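Local atomic coordinates of Lin1909 protein (Listeria innocua, PDB entry 3FIJ), a protein that binds a manganese(II) ion and may hydrolyse gamma-glutamyl-gamma-aminobutyrate, as a member of the class I glutamine amidotransferase-like C26 peptidases. Residues 32-35 against 36-40; 114-117 against 118-122; 162-165 against 166-170. One frame throughout, in Å; residues are numbered along the deposited sequence.

Contact 1 (32-35 against 36-40); sequences RYVD and AIQKV
The Gln-38 side chain lies beside that of Val-34, the two pointing the same way, with Val-34 CG2 4.2 Å from the flat amide's carbon CD of Gln-38. The ring of Tyr-33 takes no atom of residues 36-40 on its faces or edges; the ring packs instead on His-218 and Glu-220, and its OH is hydrogen-bonded to the backbone N of Gly-69. The Val-34 and Gln-38 pairing follows from one helical turn of separation and from the first torsion of Gln-38 (chi1 -77°), which sets CG beside its own backbone N and brings that CG to 3.3 Å from Val-34 O. The same carbonyl oxygen accepts the hydrogen bond of Gln-38 N at 2.9 Å. The evidence for regular helix is the run of i to i+4 bonds, of which Lys-39 N to Asp-35 O is the shortest at 2.8 Å. This helix, 31-40, connects, in chain order, the neighbouring parallel strands 6-10 and 43-47 and packs on them, as the helical arm of a beta-alpha-beta crossover in the alpha/beta core of the glutamine amidotransferase fold. Toward the sheet, Ile-37 packs on Ile-7 and Ile-9 of strand 6-10, and its CG1 lies 3.4 Å from Tyr-33 O. Ala-36 packs on Phe-233 of helix 227-241, while its CB sits 3.4 Å from Tyr-33 O. At the exposed side Lys-39 CB is 3.4 Å from Asp-35 O, but the lysine chain, bent at chi2, chi3 and chi4, carries NZ away to a salt bridge with Glu-230.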
ATOM      1  N   ARG A  32      23.041 -11.842  -4.857  1.00 26.85           N
ATOM      2  CA  ARG A  32      23.605 -12.063  -6.174  1.00 28.12           C
ATOM      3  C   ARG A  32      25.119 -11.929  -6.234  1.00 25.82           C
ATOM      4  O   ARG A  32      25.751 -12.499  -7.120  1.00 26.63           O
ATOM      5  CB  ARG A  32      22.885 -11.194  -7.208  1.00 30.25           C
ATOM      6  CG  ARG A  32      21.412 -11.603  -7.281  1.00 33.96           C
ATOM      7  CD  ARG A  32      20.665 -11.074  -8.478  1.00 39.23           C
ATOM      8  NE  ARG A  32      19.225 -11.264  -8.296  1.00 44.36           N
ATOM      9  CZ  ARG A  32      18.287 -10.774  -9.103  1.00 45.70           C
ATOM     10  NH1 ARG A  32      18.628 -10.055 -10.166  1.00 46.17           N
ATOM     11  NH2 ARG A  32      17.003 -10.993  -8.838  1.00 47.76           N
ATOM     12  N   TYR A  33      25.712 -11.215  -5.284  1.00 23.57           N
ATOM     13  CA  TYR A  33      27.167 -11.116  -5.275  1.00 21.99           C
ATOM     14  C   TYR A  33      27.718 -12.462  -4.801  1.00 21.94           C
ATOM     15  O   TYR A  33      28.710 -12.951  -5.343  1.00 21.03           O
ATOM     16  CB  TYR A  33      27.665 -10.003  -4.350  1.00 18.05           C
ATOM     17  CG  TYR A  33      27.310  -8.604  -4.801  1.00 18.06           C
ATOM     18  CD1 TYR A  33      26.141  -7.989  -4.359  1.00 16.78           C
ATOM     19  CD2 TYR A  33      28.157  -7.878  -5.646  1.00 16.19           C
ATOM     20  CE1 TYR A  33      25.818  -6.682  -4.733  1.00 14.81           C
ATOM     21  CE2 TYR A  33      27.841  -6.564  -6.026  1.00 14.06           C
ATOM     22  CZ  TYR A  33      26.670  -5.982  -5.558  1.00 14.58           C
ATOM     23  OH  TYR A  33      26.358  -4.686  -5.868  1.00 17.01           O
ATOM     24  N   VAL A  34      27.073 -13.069  -3.800  1.00 21.67           N
ATOM     25  CA  VAL A  34      27.544 -14.366  -3.316  1.00 22.15           C
ATOM     26  C   VAL A  34      27.268 -15.441  -4.372  1.00 20.82           C
ATOM     27  O   VAL A  34      28.038 -16.391  -4.497  1.00 20.02           O
ATOM     28  CB  VAL A  34      26.906 -14.793  -1.932  1.00 22.74           C
ATOM     29  CG1 VAL A  34      26.443 -13.575  -1.162  1.00 20.60           C
ATOM     30  CG2 VAL A  34      25.792 -15.797  -2.132  1.00 23.14           C
ATOM     31  N   ASP A  35      26.180 -15.291  -5.126  1.00 19.58           N
ATOM     32  CA  ASP A  35      25.869 -16.255  -6.188  1.00 20.07           C
ATOM     33  C   ASP A  35      27.029 -16.210  -7.178  1.00 19.01           C
ATOM     34  O   ASP A  35      27.567 -17.235  -7.581  1.00 19.25           O
ATOM     35  CB  ASP A  35      24.581 -15.890  -6.942  1.00 20.64           C
ATOM     36  CG  ASP A  35      23.325 -16.034  -6.093  1.00 22.64           C
ATOM     37  OD1 ASP A  35      23.331 -16.807  -5.110  1.00 19.10           O
ATOM     38  OD2 ASP A  35      22.314 -15.379  -6.435  1.00 24.49           O
ATOM     39  N   ALA A  36      27.405 -14.999  -7.564  1.00 18.71           N
ATOM     40  CA  ALA A  36      28.500 -14.795  -8.500  1.00 18.21           C
ATOM     41  C   ALA A  36      29.787 -15.458  -8.014  1.00 17.75           C
ATOM     42  O   ALA A  36      30.434 -16.194  -8.751  1.00 19.42           O
ATOM     43  CB  ALA A  36      28.725 -13.301  -8.705  1.00 18.79           C
ATOM     44  N   ILE A  37      30.162 -15.199  -6.772  1.00 16.62           N
ATOM     45  CA  ILE A  37      31.380 -15.783  -6.244  1.00 16.58           C
ATOM     46  C   ILE A  37      31.298 -17.301  -6.206  1.00 17.47           C
ATOM     47  O   ILE A  37      32.237 -17.991  -6.606  1.00 19.36           O
ATOM     48  CB  ILE A  37      31.683 -15.256  -4.824  1.00 16.63           C
ATOM     49  CG1 ILE A  37      32.018 -13.762  -4.885  1.00 14.18           C
ATOM     50  CG2 ILE A  37      32.813 -16.062  -4.196  1.00 15.96           C
ATOM     51  CD1 ILE A  37      33.093 -13.418  -5.877  1.00 14.43           C
ATOM     52  N   GLN A  38      30.175 -17.826  -5.730  1.00 16.89           N
ATOM     53  CA  GLN A  38      30.006 -19.270  -5.643  1.00 17.68           C
ATOM     54  C   GLN A  38      30.023 -19.949  -7.006  1.00 17.67           C
ATOM     55  O   GLN A  38      30.598 -21.025  -7.155  1.00 16.89           O
ATOM     56  CB  GLN A  38      28.719 -19.609  -4.895  1.00 16.34           C
ATOM     57  CG  GLN A  38      28.843 -19.440  -3.386  1.00 13.47           C
ATOM     58  CD  GLN A  38      27.504 -19.543  -2.677  1.00 14.01           C
ATOM     59  OE1 GLN A  38      27.446 -19.605  -1.446  1.00 14.55           O
ATOM     60  NE2 GLN A  38      26.422 -19.550  -3.447  1.00 12.88           N
ATOM     61  N   LYS A  39      29.412 -19.319  -8.001  1.00 18.45           N
ATOM     62  CA  LYS A  39      29.389 -19.886  -9.340  1.00 19.82           C
ATOM     63  C   LYS A  39      30.808 -19.976  -9.895  1.00 21.71           C
ATOM     64  O   LYS A  39      31.138 -20.889 -10.638  1.00 23.34           O
ATOM     65  CB  LYS A  39      28.527 -19.018 -10.265  1.00 20.97           C
ATOM     66  CG  LYS A  39      28.828 -19.170 -11.764  1.00 23.81           C
ATOM     67  CD  LYS A  39      28.545 -20.574 -12.298  1.00 25.49           C
ATOM     68  CE  LYS A  39      27.267 -20.626 -13.118  1.00 26.91           C
ATOM     69  NZ  LYS A  39      27.309 -19.729 -14.312  1.00 27.05           N
ATOM     70  N   VAL A  40      31.654 -19.035  -9.501  1.00 21.76           N
ATOM     71  CA  VAL A  40      33.016 -18.973  -9.998  1.00 20.93           C
ATOM     72  C   VAL A  40      34.095 -19.766  -9.240  1.00 22.14           C
ATOM     73  O   VAL A  40      35.248 -19.816  -9.667  1.00 22.31           O
ATOM     74  CB  VAL A  40      33.394 -17.479 -10.160  1.00 19.77           C
ATOM     75  CG1 VAL A  40      34.792 -17.206  -9.691  1.00 21.17           C
ATOM     76  CG2 VAL A  40      33.219 -17.086 -11.614  1.00 17.91           C
TER

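Contact 2 (114-117 against 118-122)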
ATOM      1  N   ILE A 114      32.431  -2.808  -7.227  1.00 11.80           N
ATOM      2  CA  ILE A 114      31.260  -2.629  -8.068  1.00 10.82           C
ATOM      3  C   ILE A 114      30.399  -1.421  -7.663  1.00 12.34           C
ATOM      4  O   ILE A 114      30.106  -1.221  -6.478  1.00 12.32           O
ATOM      5  CB  ILE A 114      30.396  -3.926  -8.051  1.00  9.04           C
ATOM      6  CG1 ILE A 114      31.111  -5.029  -8.853  1.00 11.95           C
ATOM      7  CG2 ILE A 114      29.006  -3.649  -8.606  1.00  6.78           C
ATOM      8  CD1 ILE A 114      30.451  -6.408  -8.770  1.00 12.93           C
ATOM      9  N   CYS A 115      29.993  -0.633  -8.661  1.00 12.49           N
ATOM     10  CA  CYS A 115      29.151   0.551  -8.464  1.00 12.74           C
ATOM     11  C   CYS A 115      29.737   1.430  -7.363  1.00 11.65           C
ATOM     12  O   CYS A 115      30.824   1.973  -7.509  1.00 12.52           O
ATOM     13  CB  CYS A 115      27.719   0.126  -8.100  1.00 11.89           C
ATOM     14  SG  CYS A 115      26.480   1.425  -8.330  1.00 14.27           S
ATOM     15  N   ARG A 116      29.006   1.575  -6.269  1.00 12.63           N
ATOM     16  CA  ARG A 116      29.462   2.351  -5.121  1.00 14.96           C
ATOM     17  C   ARG A 116      30.916   2.000  -4.795  1.00 16.30           C
ATOM     18  O   ARG A 116      31.753   2.878  -4.547  1.00 16.31           O
ATOM     19  CB  ARG A 116      28.577   2.026  -3.921  1.00 15.29           C
ATOM     20  CG  ARG A 116      29.214   2.339  -2.591  1.00 17.78           C
ATOM     21  CD  ARG A 116      28.528   1.580  -1.471  1.00 18.26           C
ATOM     22  NE  ARG A 116      29.380   1.577  -0.293  1.00 21.99           N
ATOM     23  CZ  ARG A 116      29.532   2.616   0.517  1.00 19.54           C
ATOM     24  NH1 ARG A 116      28.870   3.739   0.280  1.00 16.73           N
ATOM     25  NH2 ARG A 116      30.374   2.537   1.540  1.00 20.13           N
ATOM     26  N   GLY A 117      31.205   0.703  -4.811  1.00 15.47           N
ATOM     27  CA  GLY A 117      32.541   0.218  -4.520  1.00 15.77           C
ATOM     28  C   GLY A 117      33.676   0.916  -5.242  1.00 15.36           C
ATOM     29  O   GLY A 117      34.672   1.280  -4.617  1.00 17.09           O
HETATM   30  N   MSE A 118      33.542   1.089  -6.552  1.00 14.03           N
HETATM   31  CA  MSE A 118      34.557   1.756  -7.360  1.00 13.99           C
HETATM   32  C   MSE A 118      34.684   3.222  -6.931  1.00 15.71           C
HETATM   33  O   MSE A 118      35.752   3.824  -7.014  1.00 13.50           O
HETATM   34  CB  MSE A 118      34.171   1.679  -8.843  1.00 14.34           C
HETATM   35  CG  MSE A 118      35.166   2.328  -9.800  1.00 15.21           C
HETATM   36 SE   MSE A 118      34.409   2.586 -11.591  1.00 24.39          SE
HETATM   37  CE  MSE A 118      33.455   4.270 -11.248  1.00 16.59           C
ATOM     38  N   GLN A 119      33.576   3.800  -6.484  1.00 16.71           N
ATOM     39  CA  GLN A 119      33.605   5.181  -6.043  1.00 17.54           C
ATOM     40  C   GLN A 119      34.208   5.279  -4.647  1.00 17.98           C
ATOM     41  O   GLN A 119      34.828   6.290  -4.297  1.00 18.47           O
ATOM     42  CB  GLN A 119      32.198   5.777  -6.063  1.00 14.62           C
ATOM     43  CG  GLN A 119      31.635   5.861  -7.464  1.00 17.37           C
ATOM     44  CD  GLN A 119      30.330   6.608  -7.524  1.00 15.52           C
ATOM     45  OE1 GLN A 119      29.735   6.753  -8.594  1.00 15.15           O
ATOM     46  NE2 GLN A 119      29.869   7.086  -6.374  1.00 17.23           N
ATOM     47  N   LEU A 120      34.030   4.236  -3.844  1.00 17.76           N
ATOM     48  CA  LEU A 120      34.595   4.253  -2.504  1.00 17.10           C
ATOM     49  C   LEU A 120      36.123   4.144  -2.601  1.00 17.49           C
ATOM     50  O   LEU A 120      36.855   4.786  -1.850  1.00 17.74           O
ATOM     51  CB  LEU A 120      34.030   3.114  -1.658  1.00 15.83           C
ATOM     52  CG  LEU A 120      34.606   3.112  -0.243  1.00 17.44           C
ATOM     53  CD1 LEU A 120      33.509   2.846   0.736  1.00 20.03           C
ATOM     54  CD2 LEU A 120      35.733   2.089  -0.125  1.00 14.11           C
ATOM     55  N   VAL A 121      36.607   3.336  -3.534  1.00 17.82           N
ATOM     56  CA  VAL A 121      38.043   3.198  -3.713  1.00 17.12           C
ATOM     57  C   VAL A 121      38.613   4.570  -4.117  1.00 18.03           C
ATOM     58  O   VAL A 121      39.552   5.071  -3.500  1.00 18.67           O
ATOM     59  CB  VAL A 121      38.341   2.137  -4.792  1.00 15.58           C
ATOM     60  CG1 VAL A 121      39.805   2.189  -5.223  1.00 14.83           C
ATOM     61  CG2 VAL A 121      37.998   0.774  -4.251  1.00 12.96           C
ATOM     62  N   ASN A 122      38.025   5.184  -5.136  1.00 16.97           N
ATOM     63  CA  ASN A 122      38.478   6.483  -5.610  1.00 17.39           C
ATOM     64  C   ASN A 122      38.596   7.491  -4.447  1.00 19.46           C
ATOM     65  O   ASN A 122      39.612   8.175  -4.304  1.00 20.83           O
ATOM     66  CB  ASN A 122      37.514   6.993  -6.688  1.00 14.09           C
ATOM     67  CG  ASN A 122      38.062   8.196  -7.440  1.00 15.19           C
ATOM     68  OD1 ASN A 122      37.574   9.320  -7.282  1.00 13.74           O
ATOM     69  ND2 ASN A 122      39.087   7.964  -8.262  1.00 11.14           N
TER
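Cys-115 O meets Met-118 N at 3.0 Å and Gln-119 N at 3.5 Å, both weak bonds, while Cys-115 itself adopts a positive phi of 50° with psi -116°. This tight turn between strand 111-114 and helix 116-124, with Cys-115 at the N-cap, is consistent with the nucleophile elbow of the class I glutamine amidotransferases, Cys-115 being the probable nucleophile; it also fits, with His-218 and Glu-220, the probable Cys-His-Glu triad. Regular helix bonding then takes over, Leu-120 N to Arg-116 O at 2.7 Å and Val-121 N to Gly-117 O at 3.0 Å. Among the side chains, the main meeting is Arg-116 with Leu-120. Arg-116 runs extended from CG to NE, and its guanidinium is then turned by chi4 (77°), so that NH2 passes 3.3 Å from Leu-120 CD1, the methyl approaching the plane obliquely. The rotation of that group is fixed by outside partners: NH2 forms salt bridges with Asp-94 and Glu-97, and NH1 is hydrogen-bonded to Gln-71 O. Val-121 contributes its CG2, 3.4 Å from Gly-117 O. Helix 91-106 covers one flank through Asp-94, Glu-97, Ile-98 and Val-101, all touching Leu-120, whereas selenomethionine Met-118 and Val-121 rest on Tyr-212 of strand 212-215, and Met-118 and Asn-122 reach Ile-182 of strand 181-182.

Contact 3 (162-165 against 166-170)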
ATOM      1  N   SER A 162      43.648  -2.390 -21.641  1.00 23.41           N
ATOM      2  CA  SER A 162      43.229  -2.608 -20.260  1.00 23.11           C
ATOM      3  C   SER A 162      42.881  -4.035 -19.849  1.00 24.06           C
ATOM      4  O   SER A 162      42.581  -4.897 -20.678  1.00 24.17           O
ATOM      5  CB  SER A 162      42.030  -1.720 -19.942  1.00 24.56           C
ATOM      6  OG  SER A 162      40.852  -2.251 -20.519  1.00 25.23           O
ATOM      7  N   GLU A 163      42.921  -4.262 -18.539  1.00 23.22           N
ATOM      8  CA  GLU A 163      42.578  -5.551 -17.962  1.00 21.71           C
ATOM      9  C   GLU A 163      41.142  -5.835 -18.391  1.00 19.37           C
ATOM     10  O   GLU A 163      40.811  -6.951 -18.791  1.00 19.41           O
ATOM     11  CB  GLU A 163      42.656  -5.468 -16.437  1.00 22.48           C
ATOM     12  CG  GLU A 163      42.359  -6.761 -15.683  1.00 27.57           C
ATOM     13  CD  GLU A 163      43.535  -7.731 -15.669  1.00 29.13           C
ATOM     14  OE1 GLU A 163      44.688  -7.256 -15.648  1.00 29.02           O
ATOM     15  OE2 GLU A 163      43.304  -8.962 -15.661  1.00 32.22           O
ATOM     16  N   LEU A 164      40.298  -4.810 -18.314  1.00 17.30           N
ATOM     17  CA  LEU A 164      38.889  -4.944 -18.682  1.00 15.53           C
ATOM     18  C   LEU A 164      38.762  -5.537 -20.071  1.00 17.01           C
ATOM     19  O   LEU A 164      37.939  -6.432 -20.302  1.00 15.69           O
ATOM     20  CB  LEU A 164      38.187  -3.581 -18.651  1.00 13.72           C
ATOM     21  CG  LEU A 164      36.670  -3.620 -18.848  1.00 13.21           C
ATOM     22  CD1 LEU A 164      36.040  -4.447 -17.729  1.00 11.22           C
ATOM     23  CD2 LEU A 164      36.105  -2.205 -18.846  1.00 11.74           C
ATOM     24  N   ALA A 165      39.597  -5.044 -20.986  1.00 18.66           N
ATOM     25  CA  ALA A 165      39.596  -5.500 -22.373  1.00 20.75           C
ATOM     26  C   ALA A 165      39.897  -6.992 -22.522  1.00 21.46           C
ATOM     27  O   ALA A 165      39.651  -7.573 -23.576  1.00 22.87           O
ATOM     28  CB  ALA A 165      40.586  -4.667 -23.203  1.00 21.40           C
ATOM     29  N   LYS A 166      40.426  -7.610 -21.471  1.00 23.20           N
ATOM     30  CA  LYS A 166      40.719  -9.043 -21.508  1.00 24.18           C
ATOM     31  C   LYS A 166      39.419  -9.817 -21.341  1.00 24.74           C
ATOM     32  O   LYS A 166      39.361 -11.023 -21.588  1.00 25.59           O
ATOM     33  CB  LYS A 166      41.650  -9.446 -20.363  1.00 24.80           C
ATOM     34  CG  LYS A 166      43.033  -8.837 -20.401  1.00 27.00           C
ATOM     35  CD  LYS A 166      43.871  -9.350 -19.236  1.00 27.51           C
ATOM     36  CE  LYS A 166      45.241  -8.683 -19.194  1.00 29.75           C
ATOM     37  NZ  LYS A 166      46.046  -9.134 -18.019  1.00 31.19           N
ATOM     38  N   HIS A 167      38.372  -9.117 -20.918  1.00 23.74           N
ATOM     39  CA  HIS A 167      37.097  -9.771 -20.687  1.00 21.61           C
ATOM     40  C   HIS A 167      35.912  -9.159 -21.429  1.00 21.29           C
ATOM     41  O   HIS A 167      34.915  -9.831 -21.668  1.00 20.02           O
ATOM     42  CB  HIS A 167      36.828  -9.808 -19.183  1.00 20.80           C
ATOM     43  CG  HIS A 167      37.969 -10.359 -18.380  1.00 20.65           C
ATOM     44  ND1 HIS A 167      38.909  -9.555 -17.765  1.00 21.68           N
ATOM     45  CD2 HIS A 167      38.331 -11.632 -18.103  1.00 20.98           C
ATOM     46  CE1 HIS A 167      39.795 -10.309 -17.146  1.00 20.26           C
ATOM     47  NE2 HIS A 167      39.470 -11.576 -17.334  1.00 20.16           N
ATOM     48  N   HIS A 168      36.020  -7.888 -21.800  1.00 23.01           N
ATOM     49  CA  HIS A 168      34.939  -7.221 -22.515  1.00 24.11           C
ATOM     50  C   HIS A 168      35.390  -6.600 -23.842  1.00 23.83           C
ATOM     51  O   HIS A 168      36.459  -5.996 -23.928  1.00 23.61           O
ATOM     52  CB  HIS A 168      34.309  -6.112 -21.649  1.00 25.39           C
ATOM     53  CG  HIS A 168      33.507  -6.609 -20.482  1.00 27.18           C
ATOM     54  ND1 HIS A 168      32.968  -7.875 -20.429  1.00 29.72           N
ATOM     55  CD2 HIS A 168      33.110  -5.984 -19.349  1.00 29.52           C
ATOM     56  CE1 HIS A 168      32.274  -8.010 -19.310  1.00 31.50           C
ATOM     57  NE2 HIS A 168      32.344  -6.876 -18.637  1.00 29.66           N
ATOM     58  N   PRO A 169      34.578  -6.754 -24.900  1.00 23.29           N
ATOM     59  CA  PRO A 169      34.921  -6.182 -26.201  1.00 23.31           C
ATOM     60  C   PRO A 169      34.515  -4.718 -26.190  1.00 24.08           C
ATOM     61  O   PRO A 169      33.695  -4.311 -25.369  1.00 23.19           O
ATOM     62  CB  PRO A 169      34.077  -6.998 -27.168  1.00 22.72           C
ATOM     63  CG  PRO A 169      32.851  -7.265 -26.375  1.00 23.42           C
ATOM     64  CD  PRO A 169      33.411  -7.648 -25.019  1.00 23.97           C
ATOM     65  N   ASN A 170      35.085  -3.926 -27.089  1.00 24.51           N
ATOM     66  CA  ASN A 170      34.750  -2.515 -27.146  1.00 23.96           C
ATOM     67  C   ASN A 170      33.281  -2.368 -27.555  1.00 24.28           C
ATOM     68  O   ASN A 170      32.743  -3.215 -28.261  1.00 23.27           O
ATOM     69  CB  ASN A 170      35.657  -1.809 -28.150  1.00 23.59           C
ATOM     70  CG  ASN A 170      35.523  -0.302 -28.092  1.00 23.95           C
ATOM     71  OD1 ASN A 170      35.504   0.288 -27.006  1.00 21.96           O
ATOM     72  ND2 ASN A 170      35.444   0.335 -29.260  1.00 22.76           N
TER
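Leu-164 O receives two backbone donors, His-167 N and His-168 N, each at 2.8 Å, in a turn that begins with an ST motif and whose residues 163-165 have helical backbone angles without regular helix bonding. In that motif Ser-162 OG accepts from Ala-165 N at 3.1 Å; the same hydroxyl is also hydrogen-bonded to Glu-159 O. The two intervening amides are taken up by one carboxylate, Glu-163 N by Glu-204 OE2 and Leu-164 N by Glu-204 OE1, so strand 200-205 holds the start of the turn. The two donors on Leu-164 O arrive differently: His-168 N lies in the carbonyl plane, whereas His-167 N stands 46° out of it. Glu-163 O is bonded by Lys-166 N at 2.8 Å and, weakly, by His-167 ND1. On the outer side the extended Lys-166 chain crosses the Glu-163 side chain, whose chi2 bend (79°) turns the carboxylate toward the lysine; the salt bridge from NZ to OE1, 3.3 Å, contains only a weak hydrogen bond, and Glu-163 OE2 has a weak bond from Trp-211 NE1. His-167 carries Lys-166 CB over one ring face, off toward the rim. Inward, Leu-164 CD1 meets His-168 CD2 at 3.7 Å.

Overall arrangement
Contact 2 is the core member, its centre about 4 Å from that of the chain, while contacts 1 and 3 have centres about 15 and 16 Å out and are partly buried. Only contacts 1 and 2 touch: Tyr-33 CE2 packs on Ile-114 CD1 at 3.8 Å, bringing helix 31-40 against the strand that leads into the probable nucleophile. Contacts 1 and 3 stay about 10 Å apart at their nearest atoms, yet each leans on helix 227-241. Chemistry follows place: regular helix bonding with mostly apolar packing in contact 1, a buried arginine met by carboxylates in contact 2, and in contact 3 a loop whose amides are shared between side-chain acceptors at its start and backbone carbonyls further on.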